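Local coordinates for protein endo-1,3-beta-glucanase, family GH16 (Zobellia galactanivorans, PDB 4BPZ) that probably hydrolyses internal beta-1,3-glucosidic bonds of glucans such as algal laminarin, as a calcium-binding glycoside hydrolase of family 16, at residues Asn126-Gly129 with Glu130-Asn134; Lys211-Gln214 with Asn215-Tyr218. The protein carries 1 engineered substitution. One frame throughout, in Å; residues are numbered along the deposited sequence. Where two conformers were deposited one is given.

Contact 1 of 2, residues Asn126-Gly129 with Glu130-Asn134; sequences NYFG and EQYGN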
loop_
_atom_site.group_PDB
_atom_site.type_symbol
_atom_site.label_atom_id
_atom_site.label_comp_id
_atom_site.label_asym_id
_atom_site.label_seq_id
_atom_site.Cartn_x
_atom_site.Cartn_y
_atom_site.Cartn_z
ATOM N N ASN A 126 11.849 3.034 7.300
ATOM C CA ASN A 126 11.385 3.608 6.057
ATOM C C ASN A 126 12.510 4.386 5.350
ATOM O O ASN A 126 13.647 4.391 5.784
ATOM C CB ASN A 126 10.104 4.432 6.232
ATOM C CG ASN A 126 10.321 5.835 6.679
ATOM O OD1 ASN A 126 9.340 6.644 6.617
ATOM N ND2 ASN A 126 11.489 6.216 7.065
ATOM N N TYR A 127 12.236 4.999 4.220
ATOM C CA TYR A 127 13.293 5.620 3.432
ATOM C C TYR A 127 13.574 7.046 3.850
ATOM O O TYR A 127 14.701 7.523 3.628
ATOM C CB TYR A 127 12.828 5.573 1.978
ATOM C CG TYR A 127 13.885 6.078 1.012
ATOM C CD1 TYR A 127 15.126 5.440 0.839
ATOM C CD2 TYR A 127 13.613 7.192 0.211
ATOM C CE1 TYR A 127 16.099 5.965 -0.059
ATOM C CE2 TYR A 127 14.559 7.666 -0.670
ATOM C CZ TYR A 127 15.756 7.069 -0.804
ATOM O OH TYR A 127 16.719 7.538 -1.731
ATOM N N PHE A 128 12.646 7.759 4.437
ATOM C CA PHE A 128 12.720 9.217 4.669
ATOM C C PHE A 128 13.095 9.598 6.096
ATOM O O PHE A 128 13.528 10.761 6.244
ATOM C CB PHE A 128 11.409 9.887 4.242
ATOM C CG PHE A 128 11.128 9.712 2.776
ATOM C CD1 PHE A 128 11.827 10.418 1.830
ATOM C CD2 PHE A 128 10.201 8.731 2.340
ATOM C CE1 PHE A 128 11.555 10.285 0.459
ATOM C CE2 PHE A 128 9.977 8.527 1.002
ATOM C CZ PHE A 128 10.612 9.288 0.056
ATOM N N GLY A 129 12.976 8.722 7.079
ATOM C CA GLY A 129 13.359 9.138 8.430
ATOM C C GLY A 129 12.699 10.388 8.849
ATOM O O GLY A 129 11.482 10.552 8.699
ATOM N N GLU A 130 13.521 11.304 9.443
ATOM C CA GLU A 130 13.009 12.589 9.971
ATOM C C GLU A 130 13.283 13.731 8.971
ATOM O O GLU A 130 13.230 14.905 9.355
ATOM C CB GLU A 130 13.608 12.933 11.359
ATOM C CG GLU A 130 13.257 11.879 12.355
ATOM C CD GLU A 130 13.720 12.167 13.798
ATOM O OE1 GLU A 130 13.164 13.079 14.442
ATOM O OE2 GLU A 130 14.666 11.458 14.204
ATOM N N GLN A 131 13.478 13.414 7.714
ATOM C CA GLN A 131 13.738 14.542 6.732
ATOM C C GLN A 131 12.670 15.595 6.737
ATOM O O GLN A 131 13.016 16.768 6.589
ATOM C CB GLN A 131 13.820 13.938 5.312
ATOM C CG GLN A 131 15.110 13.161 5.058
ATOM C CD GLN A 131 15.101 12.543 3.653
ATOM O OE1 GLN A 131 14.464 13.082 2.779
ATOM N NE2 GLN A 131 15.706 11.442 3.499
ATOM N N TYR A 132 11.383 15.216 6.746
ATOM C CA TYR A 132 10.282 16.115 6.598
ATOM C C TYR A 132 9.690 16.501 7.925
ATOM O O TYR A 132 8.869 17.451 7.970
ATOM C CB TYR A 132 9.168 15.492 5.748
ATOM C CG TYR A 132 9.582 15.316 4.303
ATOM C CD1 TYR A 132 9.539 16.307 3.351
ATOM C CD2 TYR A 132 10.127 14.086 3.891
ATOM C CE1 TYR A 132 9.950 15.994 1.992
ATOM C CE2 TYR A 132 10.552 13.857 2.617
ATOM C CZ TYR A 132 10.475 14.796 1.707
ATOM O OH TYR A 132 11.007 14.536 0.440
ATOM N N GLY A 133 9.967 15.770 8.976
ATOM C CA GLY A 133 9.328 15.939 10.275
ATOM C C GLY A 133 9.356 14.617 11.018
ATOM O O GLY A 133 10.115 13.658 10.736
ATOM N N ASN A 134 8.485 14.542 12.040
ATOM C CA ASN A 134 8.351 13.364 12.894
ATOM C C ASN A 134 6.993 13.344 13.444
ATOM O O ASN A 134 6.799 13.637 14.626
ATOM C CB ASN A 134 9.443 13.450 14.011
ATOM C CG ASN A 134 9.553 12.208 14.816
ATOM O OD1 ASN A 134 9.112 11.134 14.445
ATOM N ND2 ASN A 134 10.141 12.342 15.972
HETATM O O HOH W 1 15.668 9.928 1.444
HETATM O O HOH W 2 10.371 12.757 7.479
#
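F128 and Y132 take nearly the same first torsion (chi1 -62° for F128), each with CG beside its own backbone N and opposite the carbonyl carbon. This lets the two rings meet four residues apart. The edge of Y132 is directed toward the face of F128 in an offset edge-to-face pair. The centroids are 5.8 Å apart and the planes stand at 64°. Y132 CE2 makes the closest approach, 3.8 Å from F128 CD1.

Q131 shares that first torsion and runs extended beyond CG, over the carbonyl of F128. Q131 CG lies 3.1 Å from F128 O. Its OE1 ends at the edge of the F128 ring, near the ring plane, while NE2 heads the other way to water 1. That water accepts a short bond from Q131 NE2 and gives a weak one to Y127 O.

The backbone here is a type II' beta turn from F128 to Q131. Q131 N donates to F128 O at 3.0 Å, and the N-H...O angle of 163° makes the bond fairly straight. G129 has the positive phi that favours glycine at this turn position. Further along, G133 N returns a weak bond to E130 O. The two parts of the loop are also bridged by water 2, which donates to G129 O at 2.8 Å and accepts from Y132 N at 2.8 Å.

The loop joins strands 110-118 and 142-144 of the GH16 jelly roll, at the surface and away from the annotated sites. F128 is the buried residue of the group. Its ring meets that of Y223, and both F128 and Y132 rest on A92 of strand 82-93. N134 OD1 is hydrogen-bonded to N122 ND2.

Contact 2 of 2, residues Lys211-Gln214 with Asn215-Tyr218; sequences KNSQ and NTPY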
loop_
_atom_site.group_PDB
_atom_site.type_symbol
_atom_site.label_atom_id
_atom_site.label_comp_id
_atom_site.label_asym_id
_atom_site.label_seq_id
_atom_site.Cartn_x
_atom_site.Cartn_y
_atom_site.Cartn_z
ATOM N N LYS A 211 -13.038 15.658 1.109
ATOM C CA LYS A 211 -12.636 17.053 0.986
ATOM C C LYS A 211 -11.326 17.313 1.693
ATOM O O LYS A 211 -11.115 16.859 2.807
ATOM C CB LYS A 211 -13.774 17.913 1.574
ATOM C CG LYS A 211 -13.482 19.373 1.505
ATOM C CD LYS A 211 -14.651 20.138 2.133
ATOM C CE LYS A 211 -14.366 21.605 2.163
ATOM N NZ LYS A 211 -14.247 22.130 0.767
ATOM N N ASN A 212 -10.424 18.032 1.027
ATOM C CA ASN A 212 -9.168 18.427 1.645
ATOM C C ASN A 212 -9.258 19.767 2.352
ATOM O O ASN A 212 -10.176 20.542 2.082
ATOM C CB ASN A 212 -8.065 18.437 0.549
ATOM C CG ASN A 212 -6.650 18.308 1.105
ATOM O OD1 ASN A 212 -5.681 18.236 0.253
ATOM N ND2 ASN A 212 -6.461 18.190 2.341
ATOM N N SER A 213 -8.388 20.032 3.298
ATOM C CA SER A 213 -8.341 21.313 3.961
ATOM C C SER A 213 -6.931 21.384 4.563
ATOM O O SER A 213 -6.244 20.381 4.854
ATOM C CB SER A 213 -9.409 21.475 5.081
ATOM O OG SER A 213 -9.010 20.847 6.271
ATOM N N GLN A 214 -6.568 22.589 4.966
ATOM C CA GLN A 214 -5.270 22.789 5.682
ATOM C C GLN A 214 -5.228 22.167 7.068
ATOM O O GLN A 214 -4.154 22.062 7.628
ATOM C CB GLN A 214 -4.909 24.271 5.692
ATOM C CG GLN A 214 -4.364 24.685 4.305
ATOM C CD GLN A 214 -2.920 24.120 4.055
ATOM O OE1 GLN A 214 -2.159 23.880 4.988
ATOM N NE2 GLN A 214 -2.609 23.791 2.833
ATOM N N ASN A 215 -6.365 21.805 7.645
ATOM C CA ASN A 215 -6.344 21.137 8.912
ATOM C C ASN A 215 -6.088 19.644 8.763
ATOM O O ASN A 215 -6.165 18.959 9.770
ATOM C CB ASN A 215 -7.674 21.378 9.628
ATOM C CG ASN A 215 -7.549 21.377 11.145
ATOM O OD1 ASN A 215 -8.519 21.103 11.816
ATOM N ND2 ASN A 215 -6.363 21.622 11.678
ATOM N N THR A 216 -5.824 19.112 7.544
ATOM C CA THR A 216 -5.526 17.675 7.344
ATOM C C THR A 216 -4.015 17.527 7.003
ATOM O O THR A 216 -3.454 18.456 6.521
ATOM C CB THR A 216 -6.163 17.114 5.960
ATOM O OG1 THR A 216 -5.399 17.528 4.789
ATOM C CG2 THR A 216 -7.507 17.363 5.773
ATOM N N PRO A 217 -3.417 16.362 7.172
ATOM C CA PRO A 217 -2.033 16.131 6.725
ATOM C C PRO A 217 -1.906 15.777 5.248
ATOM O O PRO A 217 -0.802 15.138 4.807
ATOM C CB PRO A 217 -1.569 15.009 7.652
ATOM C CG PRO A 217 -2.864 14.287 7.993
ATOM C CD PRO A 217 -3.958 15.285 8.032
ATOM N N TYR A 218 -2.768 16.271 4.416
ATOM C CA TYR A 218 -2.818 15.921 2.998
ATOM C C TYR A 218 -2.411 17.093 2.116
ATOM O O TYR A 218 -2.880 17.272 1.013
ATOM C CB TYR A 218 -4.188 15.399 2.590
ATOM C CG TYR A 218 -4.627 14.174 3.402
ATOM C CD1 TYR A 218 -3.931 12.993 3.299
ATOM C CD2 TYR A 218 -5.715 14.200 4.243
ATOM C CE1 TYR A 218 -4.334 11.856 3.989
ATOM C CE2 TYR A 218 -6.110 13.089 4.933
ATOM C CZ TYR A 218 -5.458 11.915 4.826
ATOM O OH TYR A 218 -5.902 10.774 5.469
HETATM O O HOH W 3 -2.304 20.591 5.785
#
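T216 and S213 carry the backbone-linked hydrogen bonds of this type I beta turn, S213 to T216. S213 O accepts twice from one residue. T216 N donates to S213 O from above the carbonyl plane at 3.0 Å. T216 OG1 donates to S213 O within that plane, also at 3.0 Å. The hydroxyl can do this because chi1 of 76° sets OG1 between the backbone N and the carbonyl carbon. T216 OG1 also accepts from Y218 N at 2.9 Å, which makes an ST turn. One hydroxyl thus ties the closing residue of the beta turn to the chain on both sides. S213 OG accepts from N215 N at 3.1 Å, with a bent N-H...O angle of 139°.

Water adds a further bridge. Water 3 lies between Q214 O and T216 O, within bonding distance of both.

Van der Waals contacts are few. T216 CG2 lies beside S213 O at 3.4 Å. The N212 side chain meets both T216 and Y218.

The turn belongs to the loop between strands 205-211 and 222-230 of the GH16 fold. It lies apart from the glycan site, but Y218 OH is hydrogen-bonded to the backbone O of a pocket residue, the engineered S142. Y218 O accepts from W193 NE1. The Y218 ring meets W162 edge-to-face and touches F160, which fixes this end of the loop against strand 155-163.

Overall arrangement
Both contacts are local turns in loops between strands of the same GH16 domain. Contact 1 comes first along the chain. The centres of contact 1 and contact 2 are about 20 Å apart. The nearest atoms of contact 1 and contact 2 are about 10 Å apart, so they do not touch. Contact 1 is mainly a surface contact, with one buried residue facing strand 82-93. Contact 2 is partly buried and leans on strand 155-163. Their chemistry differs accordingly. Residues 126-134 rely on an aromatic pair, a turn bond with a weak backbone bond beyond it, and bridging waters. Residues 211-218 rely on hydroxyl and backbone hydrogen bonds and one bridging water, with no ring pair inside the turn. The turn types differ too, II' against I.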